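Local coordinates for protein inositol-3-phosphate synthase (Caenorhabditis elegans, PDB 1VKO) that belongs to the Rossmann-clan inositol-phosphate synthase family, binds nicotinamide-adenine-dinucleotide and assembles as four chains, at residues 119-124 with 146-151; 222-227 with 285-290; 47-52 with 62-67; 75-80 with 152-157. All coordinates share one frame; numbering follows the deposited sequence.

Contact 1 (119-124 with 146-151); sequences SVTQTA and VPILSP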
loop_
_atom_site.group_PDB
_atom_site.type_symbol
_atom_site.label_atom_id
_atom_site.label_comp_id
_atom_site.label_asym_id
_atom_site.label_seq_id
_atom_site.Cartn_x
_atom_site.Cartn_y
_atom_site.Cartn_z
ATOM N N SER A 119 1.075 -17.417 -20.362
ATOM C CA SER A 119 0.442 -18.668 -20.803
ATOM C C SER A 119 1.099 -19.789 -19.993
ATOM O O SER A 119 2.304 -19.939 -20.072
ATOM C CB SER A 119 0.716 -18.872 -22.309
ATOM O OG SER A 119 -0.033 -19.952 -22.884
ATOM N N VAL A 120 0.362 -20.542 -19.178
ATOM C CA VAL A 120 0.967 -21.729 -18.555
ATOM C C VAL A 120 1.531 -22.678 -19.625
ATOM O O VAL A 120 2.689 -23.122 -19.523
ATOM C CB VAL A 120 0.013 -22.505 -17.622
ATOM C CG1 VAL A 120 0.672 -23.769 -17.076
ATOM C CG2 VAL A 120 -0.410 -21.652 -16.441
ATOM N N THR A 121 0.757 -22.960 -20.670
ATOM C CA THR A 121 1.168 -23.993 -21.624
ATOM C C THR A 121 2.388 -23.571 -22.419
ATOM O O THR A 121 3.194 -24.408 -22.739
ATOM C CB THR A 121 0.025 -24.407 -22.558
ATOM O OG1 THR A 121 -0.470 -23.275 -23.296
ATOM C CG2 THR A 121 -1.184 -24.903 -21.751
ATOM N N GLN A 122 2.531 -22.274 -22.703
ATOM C CA GLN A 122 3.586 -21.805 -23.574
ATOM C C GLN A 122 4.841 -21.470 -22.802
ATOM O O GLN A 122 5.902 -21.459 -23.400
ATOM C CB GLN A 122 3.183 -20.581 -24.420
ATOM C CG GLN A 122 2.045 -20.791 -25.408
ATOM C CD GLN A 122 2.183 -22.076 -26.253
ATOM O OE1 GLN A 122 1.353 -22.985 -26.151
ATOM N NE2 GLN A 122 3.218 -22.140 -27.081
ATOM N N THR A 123 4.732 -21.203 -21.489
ATOM C CA THR A 123 5.886 -20.732 -20.698
ATOM C C THR A 123 6.143 -21.342 -19.307
ATOM O O THR A 123 7.224 -21.125 -18.747
ATOM C CB THR A 123 5.978 -19.141 -20.642
ATOM O OG1 THR A 123 5.119 -18.619 -19.631
ATOM C CG2 THR A 123 5.427 -18.506 -21.892
ATOM N N ALA A 124 5.207 -22.098 -18.736
ATOM C CA ALA A 124 5.553 -22.847 -17.514
ATOM C C ALA A 124 6.628 -23.898 -17.800
ATOM O O ALA A 124 6.688 -24.468 -18.904
ATOM C CB ALA A 124 4.317 -23.499 -16.882
ATOM N N VAL A 146 3.984 -33.498 -23.526
ATOM C CA VAL A 146 3.178 -34.061 -24.614
ATOM C C VAL A 146 2.935 -32.957 -25.654
ATOM O O VAL A 146 2.792 -31.798 -25.297
ATOM C CB VAL A 146 1.859 -34.787 -24.167
ATOM C CG1 VAL A 146 2.160 -36.003 -23.314
ATOM C CG2 VAL A 146 0.933 -33.886 -23.433
ATOM N N PRO A 147 3.003 -33.300 -26.937
ATOM C CA PRO A 147 2.816 -32.310 -27.998
ATOM C C PRO A 147 1.478 -31.589 -27.875
ATOM O O PRO A 147 0.433 -32.231 -27.710
ATOM C CB PRO A 147 2.888 -33.152 -29.291
ATOM C CG PRO A 147 3.706 -34.382 -28.911
ATOM C CD PRO A 147 3.333 -34.640 -27.466
ATOM N N ILE A 148 1.516 -30.256 -27.915
ATOM C CA ILE A 148 0.297 -29.438 -27.811
ATOM C C ILE A 148 0.347 -28.320 -28.838
ATOM O O ILE A 148 1.395 -28.042 -29.372
ATOM C CB ILE A 148 0.111 -28.847 -26.391
ATOM C CG1 ILE A 148 1.338 -28.018 -25.978
ATOM C CG2 ILE A 148 -0.217 -29.947 -25.388
ATOM C CD1 ILE A 148 1.205 -27.252 -24.684
ATOM N N LEU A 149 -0.786 -27.684 -29.119
ATOM C CA LEU A 149 -0.799 -26.548 -30.039
ATOM C C LEU A 149 0.053 -25.365 -29.563
ATOM O O LEU A 149 0.319 -25.209 -28.371
ATOM C CB LEU A 149 -2.229 -26.060 -30.235
ATOM C CG LEU A 149 -3.255 -27.026 -30.799
ATOM C CD1 LEU A 149 -4.627 -26.547 -30.380
ATOM C CD2 LEU A 149 -3.103 -27.100 -32.332
ATOM N N SER A 150 0.503 -24.556 -30.518
ATOM C CA SER A 150 0.952 -23.206 -30.226
ATOM C C SER A 150 -0.194 -22.319 -30.595
ATOM O O SER A 150 -0.933 -22.646 -31.527
ATOM C CB SER A 150 2.128 -22.832 -31.125
ATOM O OG SER A 150 2.184 -21.423 -31.333
ATOM N N PRO A 151 -0.354 -21.178 -29.939
ATOM C CA PRO A 151 -1.470 -20.296 -30.288
ATOM C C PRO A 151 -1.351 -19.811 -31.725
ATOM O O PRO A 151 -2.320 -19.304 -32.266
ATOM C CB PRO A 151 -1.326 -19.133 -29.306
ATOM C CG PRO A 151 -0.583 -19.740 -28.122
ATOM C CD PRO A 151 0.452 -20.633 -28.826
#
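Q122 and T121 lie on the one-turn helix 120-123 and pack against P151 and I148. These two belong to the loop that leads into strand 154-159 of the Rossmann-type sheet. S119 is the N-cap of the short helix, and its OG accepts a weak bond from Q122 N.

The tight part is Q122 against P151. The two side chains come from opposite directions. Q122 CD is 3.4 Å from P151 CD, and Q122 CG is 3.8 Å from the same atom. The Q122 chain turns at its second torsion (chi2 -47°), and this bend brings Q122 CD against P151 CD. Both residues are buried, and I453 of helix 440-458 also touches Q122.

The looser part is at I148 and S150, both partly exposed. I148 touches with one methyl: CD1 is 3.7 Å from T121 CB. I148 CG1 sits between the backbone N and the carbonyl carbon (chi1 57°), and from there CD1 extends to T121. S150 OG accepts a bond from N152 N.

D450 holds the start of the helix, taking bonds from S119 OG, T121 OG1 and V120 N. The far end of the turn faces the second subunit, where N388 of that chain bonds to T123 O. Within the turn, T123 N and T123 OG1 reach S119 O from opposite faces of its carbonyl plane, each at 3.1 Å.

Contact 2 (222-227 with 285-290); sequences EHLEHI and FAVASI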
loop_
_atom_site.group_PDB
_atom_site.type_symbol
_atom_site.label_atom_id
_atom_site.label_comp_id
_atom_site.label_asym_id
_atom_site.label_seq_id
_atom_site.Cartn_x
_atom_site.Cartn_y
_atom_site.Cartn_z
ATOM N N GLU A 222 -34.802 -20.993 -33.947
ATOM C CA GLU A 222 -34.175 -20.473 -35.153
ATOM C C GLU A 222 -32.804 -19.927 -34.829
ATOM O O GLU A 222 -31.867 -20.151 -35.582
ATOM C CB GLU A 222 -35.001 -19.389 -35.765
ATOM C CG GLU A 222 -36.213 -19.885 -36.518
ATOM C CD GLU A 222 -36.484 -19.011 -37.717
ATOM O OE1 GLU A 222 -36.504 -17.766 -37.512
ATOM O OE2 GLU A 222 -36.636 -19.566 -38.842
ATOM N N HIS A 223 -32.664 -19.270 -33.668
ATOM C CA HIS A 223 -31.351 -18.813 -33.225
ATOM C C HIS A 223 -30.378 -19.955 -33.065
ATOM O O HIS A 223 -29.256 -19.881 -33.571
ATOM C CB HIS A 223 -31.434 -17.954 -31.981
ATOM C CG HIS A 223 -32.133 -16.659 -32.224
ATOM N ND1 HIS A 223 -32.824 -15.983 -31.242
ATOM C CD2 HIS A 223 -32.279 -15.933 -33.356
ATOM C CE1 HIS A 223 -33.375 -14.899 -31.760
ATOM N NE2 HIS A 223 -33.058 -14.844 -33.041
ATOM N N LEU A 224 -30.836 -21.024 -32.410
ATOM C CA LEU A 224 -30.042 -22.235 -32.201
ATOM C C LEU A 224 -29.509 -22.775 -33.508
ATOM O O LEU A 224 -28.341 -23.142 -33.612
ATOM C CB LEU A 224 -30.887 -23.301 -31.498
ATOM C CG LEU A 224 -30.251 -24.673 -31.414
ATOM C CD1 LEU A 224 -28.929 -24.627 -30.708
ATOM C CD2 LEU A 224 -31.204 -25.577 -30.668
ATOM N N GLU A 225 -30.384 -22.817 -34.498
ATOM C CA GLU A 225 -30.061 -23.346 -35.803
ATOM C C GLU A 225 -29.095 -22.435 -36.531
ATOM O O GLU A 225 -28.277 -22.900 -37.312
ATOM C CB GLU A 225 -31.341 -23.493 -36.623
ATOM C CG GLU A 225 -32.081 -24.796 -36.376
ATOM C CD GLU A 225 -31.251 -26.019 -36.711
ATOM O OE1 GLU A 225 -30.350 -25.955 -37.593
ATOM O OE2 GLU A 225 -31.499 -27.056 -36.085
ATOM N N HIS A 226 -29.196 -21.133 -36.274
ATOM C CA HIS A 226 -28.382 -20.158 -36.994
ATOM C C HIS A 226 -26.929 -20.309 -36.579
ATOM O O HIS A 226 -26.032 -20.318 -37.435
ATOM C CB HIS A 226 -28.859 -18.749 -36.684
ATOM C CG HIS A 226 -28.122 -17.677 -37.424
ATOM N ND1 HIS A 226 -28.722 -16.888 -38.379
ATOM C CD2 HIS A 226 -26.842 -17.247 -37.332
ATOM C CE1 HIS A 226 -27.849 -16.010 -38.839
ATOM N NE2 HIS A 226 -26.701 -16.205 -38.218
ATOM N N ILE A 227 -26.692 -20.415 -35.269
ATOM C CA ILE A 227 -25.338 -20.659 -34.742
ATOM C C ILE A 227 -24.808 -22.035 -35.129
ATOM O O ILE A 227 -23.623 -22.174 -35.400
ATOM C CB ILE A 227 -25.325 -20.570 -33.220
ATOM C CG1 ILE A 227 -25.971 -19.264 -32.748
ATOM C CG2 ILE A 227 -23.887 -20.707 -32.719
ATOM C CD1 ILE A 227 -25.195 -18.017 -33.089
ATOM N N PHE A 285 -25.623 -20.766 -27.493
ATOM C CA PHE A 285 -24.268 -21.134 -27.864
ATOM C C PHE A 285 -23.821 -22.467 -27.273
ATOM O O PHE A 285 -23.315 -23.294 -27.996
ATOM C CB PHE A 285 -23.262 -20.040 -27.523
ATOM C CG PHE A 285 -23.370 -18.832 -28.373
ATOM C CD1 PHE A 285 -22.713 -18.790 -29.612
ATOM C CD2 PHE A 285 -24.132 -17.733 -27.971
ATOM C CE1 PHE A 285 -22.805 -17.639 -30.438
ATOM C CE2 PHE A 285 -24.230 -16.557 -28.784
ATOM C CZ PHE A 285 -23.564 -16.520 -30.039
ATOM N N ALA A 286 -23.991 -22.707 -25.974
ATOM C CA ALA A 286 -23.481 -23.978 -25.444
ATOM C C ALA A 286 -24.131 -25.123 -26.203
ATOM O O ALA A 286 -23.439 -26.053 -26.656
ATOM C CB ALA A 286 -23.694 -24.103 -23.932
ATOM N N VAL A 287 -25.452 -25.036 -26.379
ATOM C CA VAL A 287 -26.215 -26.045 -27.157
ATOM C C VAL A 287 -25.780 -26.152 -28.632
ATOM O O VAL A 287 -25.528 -27.241 -29.133
ATOM C CB VAL A 287 -27.734 -25.841 -26.966
ATOM C CG1 VAL A 287 -28.548 -26.790 -27.837
ATOM C CG2 VAL A 287 -28.103 -26.090 -25.511
ATOM N N ALA A 288 -25.631 -25.030 -29.322
ATOM C CA ALA A 288 -25.185 -25.080 -30.714
ATOM C C ALA A 288 -23.817 -25.762 -30.875
ATOM O O ALA A 288 -23.525 -26.357 -31.920
ATOM C CB ALA A 288 -25.148 -23.714 -31.280
ATOM N N SER A 289 -22.994 -25.658 -29.828
ATOM C CA SER A 289 -21.612 -26.134 -29.818
ATOM C C SER A 289 -21.644 -27.634 -29.679
ATOM O O SER A 289 -21.065 -28.354 -30.504
ATOM C CB SER A 289 -20.814 -25.516 -28.653
ATOM O OG SER A 289 -20.901 -24.106 -28.687
ATOM N N ILE A 290 -22.342 -28.087 -28.643
ATOM C CA ILE A 290 -22.418 -29.497 -28.337
ATOM C C ILE A 290 -23.051 -30.242 -29.488
ATOM O O ILE A 290 -22.470 -31.203 -29.977
ATOM C CB ILE A 290 -23.205 -29.748 -27.036
ATOM C CG1 ILE A 290 -22.447 -29.174 -25.849
ATOM C CG2 ILE A 290 -23.438 -31.235 -26.859
ATOM C CD1 ILE A 290 -23.356 -28.868 -24.652
#
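L224 and I227 of helix 220-238 meet F285, V287 and A288 of helix 281-291 in a buried helix-helix contact between apolar side chains. The two short segments cross at -49°, with their axes 8.8 Å apart at closest. A288 permits this approach, because its side chain is a single methyl. I227 CG2 lies 3.6 Å from A288 CB. I227 CD1 reaches the F285 ring, 3.6 Å from F285 CE1, and CG2 also touches it; the two side chains cross at about a right angle. The CB of F285 points away from helix 220-238, but the length of the side chain brings the ring back to I227.

These helices flank the parallel sheet of the Rossmann-type domain. Helix 220-238 precedes strand 242-247 and helix 281-291 precedes strand 295-298. The side chain of F285 lies about 5 Å from the bound NAD, and its ring also meets W159 edge-to-face.

L224 packs beside I227, on V287 and on the same A288. Its CG is anti to the backbone N (chi1 171°), and L224 CD1 reaches over to V287 CG1 at 3.6 Å and A288 CB at 3.9 Å. It packs over A288 N as well. I272 of helix 265-273 touches both L224 and V287.

Contact 3 (47-52 with 62-67); sequences KNHFEH and KEHDYS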
loop_
_atom_site.group_PDB
_atom_site.type_symbol
_atom_site.label_atom_id
_atom_site.label_comp_id
_atom_site.label_asym_id
_atom_site.label_seq_id
_atom_site.Cartn_x
_atom_site.Cartn_y
_atom_site.Cartn_z
ATOM N N LYS A 47 -3.464 -44.423 -4.497
ATOM C CA LYS A 47 -4.646 -43.814 -3.854
ATOM C C LYS A 47 -4.905 -44.428 -2.498
ATOM O O LYS A 47 -4.868 -45.645 -2.349
ATOM C CB LYS A 47 -5.901 -43.954 -4.730
ATOM C CG LYS A 47 -7.164 -43.428 -4.073
ATOM C CD LYS A 47 -8.353 -43.373 -5.005
ATOM C CE LYS A 47 -9.682 -43.452 -4.227
ATOM N NZ LYS A 47 -9.917 -42.392 -3.188
ATOM N N ASN A 48 -5.145 -43.582 -1.511
ATOM C CA ASN A 48 -5.536 -44.046 -0.201
ATOM C C ASN A 48 -7.033 -44.323 -0.138
ATOM O O ASN A 48 -7.818 -43.603 -0.722
ATOM C CB ASN A 48 -5.156 -43.009 0.858
ATOM C CG ASN A 48 -3.691 -43.011 1.169
ATOM O OD1 ASN A 48 -3.040 -44.060 1.113
ATOM N ND2 ASN A 48 -3.150 -41.834 1.514
ATOM N N HIS A 49 -7.416 -45.378 0.564
ATOM C CA HIS A 49 -8.811 -45.684 0.771
ATOM C C HIS A 49 -9.063 -45.708 2.275
ATOM O O HIS A 49 -8.202 -46.134 3.037
ATOM C CB HIS A 49 -9.138 -47.037 0.143
ATOM C CG HIS A 49 -9.050 -47.047 -1.354
ATOM N ND1 HIS A 49 -10.166 -47.036 -2.163
ATOM C CD2 HIS A 49 -7.981 -47.052 -2.185
ATOM C CE1 HIS A 49 -9.788 -47.052 -3.430
ATOM N NE2 HIS A 49 -8.467 -47.074 -3.471
ATOM N N PHE A 50 -10.234 -45.249 2.703
ATOM C CA PHE A 50 -10.449 -44.967 4.121
ATOM C C PHE A 50 -11.553 -45.808 4.740
ATOM O O PHE A 50 -12.460 -46.276 4.053
ATOM C CB PHE A 50 -10.742 -43.455 4.335
ATOM C CG PHE A 50 -9.737 -42.557 3.683
ATOM C CD1 PHE A 50 -9.917 -42.123 2.371
ATOM C CD2 PHE A 50 -8.585 -42.172 4.366
ATOM C CE1 PHE A 50 -8.951 -41.315 1.745
ATOM C CE2 PHE A 50 -7.619 -41.348 3.754
ATOM C CZ PHE A 50 -7.805 -40.926 2.435
ATOM N N GLU A 51 -11.464 -45.992 6.052
ATOM C CA GLU A 51 -12.533 -46.618 6.810
ATOM C C GLU A 51 -12.577 -46.010 8.214
ATOM O O GLU A 51 -11.571 -45.989 8.926
ATOM C CB GLU A 51 -12.332 -48.141 6.892
ATOM C CG GLU A 51 -12.736 -48.927 5.645
ATOM C CD GLU A 51 -12.567 -50.439 5.810
ATOM O OE1 GLU A 51 -12.858 -50.978 6.910
ATOM O OE2 GLU A 51 -12.151 -51.098 4.830
ATOM N N HIS A 52 -13.749 -45.524 8.610
ATOM C CA HIS A 52 -13.927 -44.927 9.928
ATOM C C HIS A 52 -14.356 -45.979 10.949
ATOM O O HIS A 52 -15.317 -46.685 10.730
ATOM C CB HIS A 52 -14.895 -43.757 9.844
ATOM C CG HIS A 52 -14.582 -42.820 8.716
ATOM N ND1 HIS A 52 -13.775 -41.710 8.869
ATOM C CD2 HIS A 52 -14.937 -42.853 7.409
ATOM C CE1 HIS A 52 -13.670 -41.083 7.710
ATOM N NE2 HIS A 52 -14.357 -41.761 6.806
ATOM N N LYS A 62 -3.717 -48.282 -1.938
ATOM C CA LYS A 62 -3.910 -49.241 -3.026
ATOM C C LYS A 62 -3.356 -48.681 -4.343
ATOM O O LYS A 62 -3.071 -47.497 -4.444
ATOM C CB LYS A 62 -5.415 -49.620 -3.141
ATOM C CG LYS A 62 -6.074 -50.069 -1.792
ATOM C CD LYS A 62 -7.532 -50.544 -1.913
ATOM C CE LYS A 62 -8.031 -51.164 -0.585
ATOM N NZ LYS A 62 -9.499 -51.484 -0.498
ATOM N N GLU A 63 -3.190 -49.530 -5.357
ATOM C CA GLU A 63 -2.671 -49.073 -6.652
ATOM C C GLU A 63 -3.655 -49.323 -7.776
ATOM O O GLU A 63 -4.324 -50.350 -7.789
ATOM C CB GLU A 63 -1.340 -49.735 -7.011
ATOM C CG GLU A 63 -0.416 -50.058 -5.844
ATOM C CD GLU A 63 1.036 -50.159 -6.276
ATOM O OE1 GLU A 63 1.681 -49.088 -6.371
ATOM O OE2 GLU A 63 1.528 -51.290 -6.522
ATOM N N HIS A 64 -3.708 -48.392 -8.734
ATOM C CA HIS A 64 -4.673 -48.441 -9.849
ATOM C C HIS A 64 -3.983 -48.232 -11.211
ATOM O O HIS A 64 -3.600 -47.116 -11.575
ATOM C CB HIS A 64 -5.779 -47.393 -9.644
ATOM C CG HIS A 64 -6.552 -47.555 -8.369
ATOM N ND1 HIS A 64 -6.046 -47.195 -7.138
ATOM C CD2 HIS A 64 -7.803 -48.014 -8.138
ATOM C CE1 HIS A 64 -6.947 -47.437 -6.202
ATOM N NE2 HIS A 64 -8.023 -47.936 -6.782
ATOM N N ASP A 65 -3.815 -49.304 -11.973
ATOM C CA ASP A 65 -3.074 -49.170 -13.215
ATOM C C ASP A 65 -3.939 -48.485 -14.257
ATOM O O ASP A 65 -5.005 -48.977 -14.612
ATOM C CB ASP A 65 -2.563 -50.529 -13.696
ATOM C CG ASP A 65 -1.574 -51.156 -12.716
ATOM O OD1 ASP A 65 -1.354 -50.553 -11.646
ATOM O OD2 ASP A 65 -0.980 -52.245 -12.920
ATOM N N TYR A 66 -3.503 -47.318 -14.709
ATOM C CA TYR A 66 -4.180 -46.633 -15.798
ATOM C C TYR A 66 -3.438 -46.965 -17.087
ATOM O O TYR A 66 -2.221 -47.060 -17.075
ATOM C CB TYR A 66 -4.182 -45.116 -15.557
ATOM C CG TYR A 66 -5.335 -44.595 -14.726
ATOM C CD1 TYR A 66 -5.235 -44.501 -13.344
ATOM C CD2 TYR A 66 -6.529 -44.197 -15.320
ATOM C CE1 TYR A 66 -6.298 -44.021 -12.566
ATOM C CE2 TYR A 66 -7.602 -43.710 -14.545
ATOM C CZ TYR A 66 -7.471 -43.627 -13.170
ATOM O OH TYR A 66 -8.509 -43.146 -12.386
ATOM N N SER A 67 -4.151 -47.166 -18.189
ATOM C CA SER A 67 -3.479 -47.318 -19.470
ATOM C C SER A 67 -3.908 -46.174 -20.362
ATOM O O SER A 67 -5.054 -46.122 -20.761
ATOM C CB SER A 67 -3.802 -48.674 -20.109
ATOM O OG SER A 67 -2.980 -48.893 -21.244
#
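The K62 side chain crosses H49 of the neighbouring strand at about a right angle, and its CB, CG and CD meet the imidazole in turn. K62 CB is 3.8 Å from H49 CD2. K62 CG follows, 3.6 Å from H49 CD2. K62 CD lies over one face of the H49 ring, 3.9 Å from its centroid and displaced toward the rim, a CH-pi contact. The chain is extended beyond CG, and at the tip K62 NZ ends 4.8 Å from H49 ND1, without contact between the charged groups. K62 is an exposed residue.

K47 CE lies over the opposite face of H49, also displaced toward the rim. The edge of the H49 ring meets the edge of the H64 ring. The two rings stand rim to rim, with centroids 5.2 Å apart and planes at 23°. K47 CB also packs on H64, and Y130 of the second subunit packs on K47.

The backbones join at K47 and K62. K47 N donates to K62 O at 3.1 Å and K62 N to K47 O at 2.9 Å, both nearly straight. The reciprocal bonds of K47 and K62 make the hydrogen-bonded kind of antiparallel pair, as found in a beta hairpin, here the long hairpin of strands 38-53 and 56-71.

Contact 4 (75-80 with 152-157); sequences RKTGLL and NDLIIS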
loop_
_atom_site.group_PDB
_atom_site.type_symbol
_atom_site.label_atom_id
_atom_site.label_comp_id
_atom_site.label_asym_id
_atom_site.label_seq_id
_atom_site.Cartn_x
_atom_site.Cartn_y
_atom_site.Cartn_z
ATOM N N ARG A 75 -4.479 -31.884 -33.542
ATOM C CA ARG A 75 -5.438 -31.736 -34.633
ATOM C C ARG A 75 -5.548 -30.283 -35.119
ATOM O O ARG A 75 -5.220 -29.337 -34.374
ATOM C CB ARG A 75 -6.805 -32.235 -34.188
ATOM C CG ARG A 75 -6.979 -33.738 -34.307
ATOM C CD ARG A 75 -6.498 -34.512 -33.083
ATOM N NE ARG A 75 -6.828 -35.940 -33.154
ATOM C CZ ARG A 75 -7.708 -36.554 -32.378
ATOM N NH1 ARG A 75 -8.381 -35.892 -31.442
ATOM N NH2 ARG A 75 -7.906 -37.842 -32.526
ATOM N N LYS A 76 -6.002 -30.109 -36.369
ATOM C CA LYS A 76 -6.213 -28.768 -36.936
ATOM C C LYS A 76 -7.375 -28.120 -36.216
ATOM O O LYS A 76 -8.479 -28.670 -36.197
ATOM C CB LYS A 76 -6.477 -28.816 -38.437
ATOM C CG LYS A 76 -6.316 -27.453 -39.095
ATOM C CD LYS A 76 -6.767 -27.446 -40.559
ATOM C CE LYS A 76 -6.528 -26.063 -41.140
ATOM N NZ LYS A 76 -7.140 -25.884 -42.481
ATOM N N THR A 77 -7.136 -26.956 -35.638
ATOM C CA THR A 77 -8.021 -26.441 -34.573
ATOM C C THR A 77 -8.576 -25.040 -34.795
ATOM O O THR A 77 -7.839 -24.079 -34.938
ATOM C CB THR A 77 -7.268 -26.538 -33.224
ATOM O OG1 THR A 77 -7.087 -27.922 -32.917
ATOM C CG2 THR A 77 -8.089 -26.027 -32.046
ATOM N N GLY A 78 -9.896 -24.936 -34.829
ATOM C CA GLY A 78 -10.545 -23.627 -34.915
ATOM C C GLY A 78 -11.091 -23.236 -33.559
ATOM O O GLY A 78 -11.607 -24.089 -32.830
ATOM N N LEU A 79 -10.981 -21.947 -33.238
ATOM C CA LEU A 79 -11.578 -21.375 -32.011
ATOM C C LEU A 79 -12.553 -20.267 -32.345
ATOM O O LEU A 79 -12.213 -19.303 -33.077
ATOM C CB LEU A 79 -10.494 -20.872 -31.003
ATOM C CG LEU A 79 -10.932 -20.153 -29.699
ATOM C CD1 LEU A 79 -11.696 -21.095 -28.786
ATOM C CD2 LEU A 79 -9.751 -19.598 -28.938
ATOM N N LEU A 80 -13.756 -20.404 -31.786
ATOM C CA LEU A 80 -14.812 -19.438 -31.992
ATOM C C LEU A 80 -15.144 -18.691 -30.717
ATOM O O LEU A 80 -15.634 -19.290 -29.734
ATOM C CB LEU A 80 -16.096 -20.129 -32.485
ATOM C CG LEU A 80 -16.131 -20.774 -33.854
ATOM C CD1 LEU A 80 -17.177 -21.896 -33.879
ATOM C CD2 LEU A 80 -16.418 -19.724 -34.895
ATOM N N ASN A 152 -0.174 -19.963 -32.328
ATOM C CA ASN A 152 -0.004 -19.608 -33.720
ATOM C C ASN A 152 -0.792 -20.547 -34.633
ATOM O O ASN A 152 -1.102 -20.177 -35.748
ATOM C CB ASN A 152 1.487 -19.574 -34.111
ATOM C CG ASN A 152 2.286 -18.570 -33.283
ATOM O OD1 ASN A 152 1.755 -17.562 -32.781
ATOM N ND2 ASN A 152 3.567 -18.842 -33.130
ATOM N N ASP A 153 -1.148 -21.735 -34.130
ATOM C CA ASP A 153 -1.784 -22.784 -34.930
ATOM C C ASP A 153 -3.292 -22.715 -34.821
ATOM O O ASP A 153 -4.002 -23.574 -35.395
ATOM C CB ASP A 153 -1.383 -24.171 -34.421
ATOM C CG ASP A 153 0.089 -24.429 -34.506
ATOM O OD1 ASP A 153 0.653 -24.235 -35.615
ATOM O OD2 ASP A 153 0.754 -24.843 -33.522
ATOM N N LEU A 154 -3.789 -21.749 -34.041
ATOM C CA LEU A 154 -5.237 -21.618 -33.817
ATOM C C LEU A 154 -5.832 -20.720 -34.876
ATOM O O LEU A 154 -5.335 -19.618 -35.103
ATOM C CB LEU A 154 -5.552 -21.042 -32.431
ATOM C CG LEU A 154 -5.173 -21.720 -31.096
ATOM C CD1 LEU A 154 -5.470 -20.765 -29.902
ATOM C CD2 LEU A 154 -5.869 -23.089 -30.869
ATOM N N ILE A 155 -6.879 -21.202 -35.536
ATOM C CA ILE A 155 -7.656 -20.379 -36.459
ATOM C C ILE A 155 -8.851 -19.820 -35.704
ATOM O O ILE A 155 -9.643 -20.586 -35.145
ATOM C CB ILE A 155 -8.195 -21.250 -37.633
ATOM C CG1 ILE A 155 -7.072 -21.718 -38.576
ATOM C CG2 ILE A 155 -9.228 -20.476 -38.413
ATOM C CD1 ILE A 155 -6.590 -23.163 -38.344
ATOM N N ILE A 156 -9.046 -18.508 -35.741
ATOM C CA ILE A 156 -10.058 -17.886 -34.900
ATOM C C ILE A 156 -11.134 -17.055 -35.616
ATOM O O ILE A 156 -10.831 -16.127 -36.330
ATOM C CB ILE A 156 -9.379 -17.020 -33.837
ATOM C CG1 ILE A 156 -8.455 -17.852 -32.947
ATOM C CG2 ILE A 156 -10.425 -16.219 -33.051
ATOM C CD1 ILE A 156 -7.803 -17.035 -31.804
ATOM N N SER A 157 -12.396 -17.383 -35.392
ATOM C CA SER A 157 -13.494 -16.507 -35.738
ATOM C C SER A 157 -14.392 -16.317 -34.481
ATOM O O SER A 157 -13.964 -16.605 -33.348
ATOM C CB SER A 157 -14.299 -17.139 -36.862
ATOM O OG SER A 157 -15.300 -16.241 -37.302
#
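I155 O takes the shortest bond of this contact, from L79 N at 2.7 Å with an N-H...O angle of 167°. The CA of G78 also approaches I155 O, at 3.2 Å, as a CA-H...O contact. The next bonds alternate as in a parallel pair. I155 N donates to T77 O at 3.1 Å, almost in line. S157 N donates to L79 O at 3.0 Å, but this one is bent to 138°. I156 CA makes a further CA-H...O contact with L79 O.

Strands 77-82 and 154-159 are neighbours in the parallel sheet of the Rossmann-type fold. Strand 154-159 is at the edge of this sheet within the chain, and strand 242-247 lies on the other side of 77-82. T77, L79, L154 and I156 point to one face. There T77 CG2 and L154 CD2 lie side by side at 3.9 Å, and helix 87-100 covers I156 with V93 and I96. L80, I155 and S157 point to the other face, under F234 of helix 220-238. L80 CD2 packs on S157 CB.

At the start of the pair, K76 lies across I155, with CE 4.0 Å from I155 CD1; its NZ is bonded to H238 O. T77 OG1 donates back to R75 O from above the carbonyl plane. The polar grip between the segments is therefore all backbone, and the side chains add apolar cover on both faces.

How the contacts relate
Contacts 1 and 4 touch, and their second segments are consecutive, since P151 is followed by N152. Contact 1 is nested in the loop that contact 4 closes. L149 bridges them: its CD1 is 3.7 Å from L154 CD2, and its CD2 is 3.7 Å from R75 O. Contact 2 lies about 19 Å from contact 4, centre to centre. Helix 220-238 connects them, because it also covers L80 and I155. Contact 2 is near the NAD, about 5 Å from the side chain of F285, against about 11 Å for L80. Contact 3 stands apart, its centre 31 to 41 Å from the others. Like contact 1, it meets the second subunit.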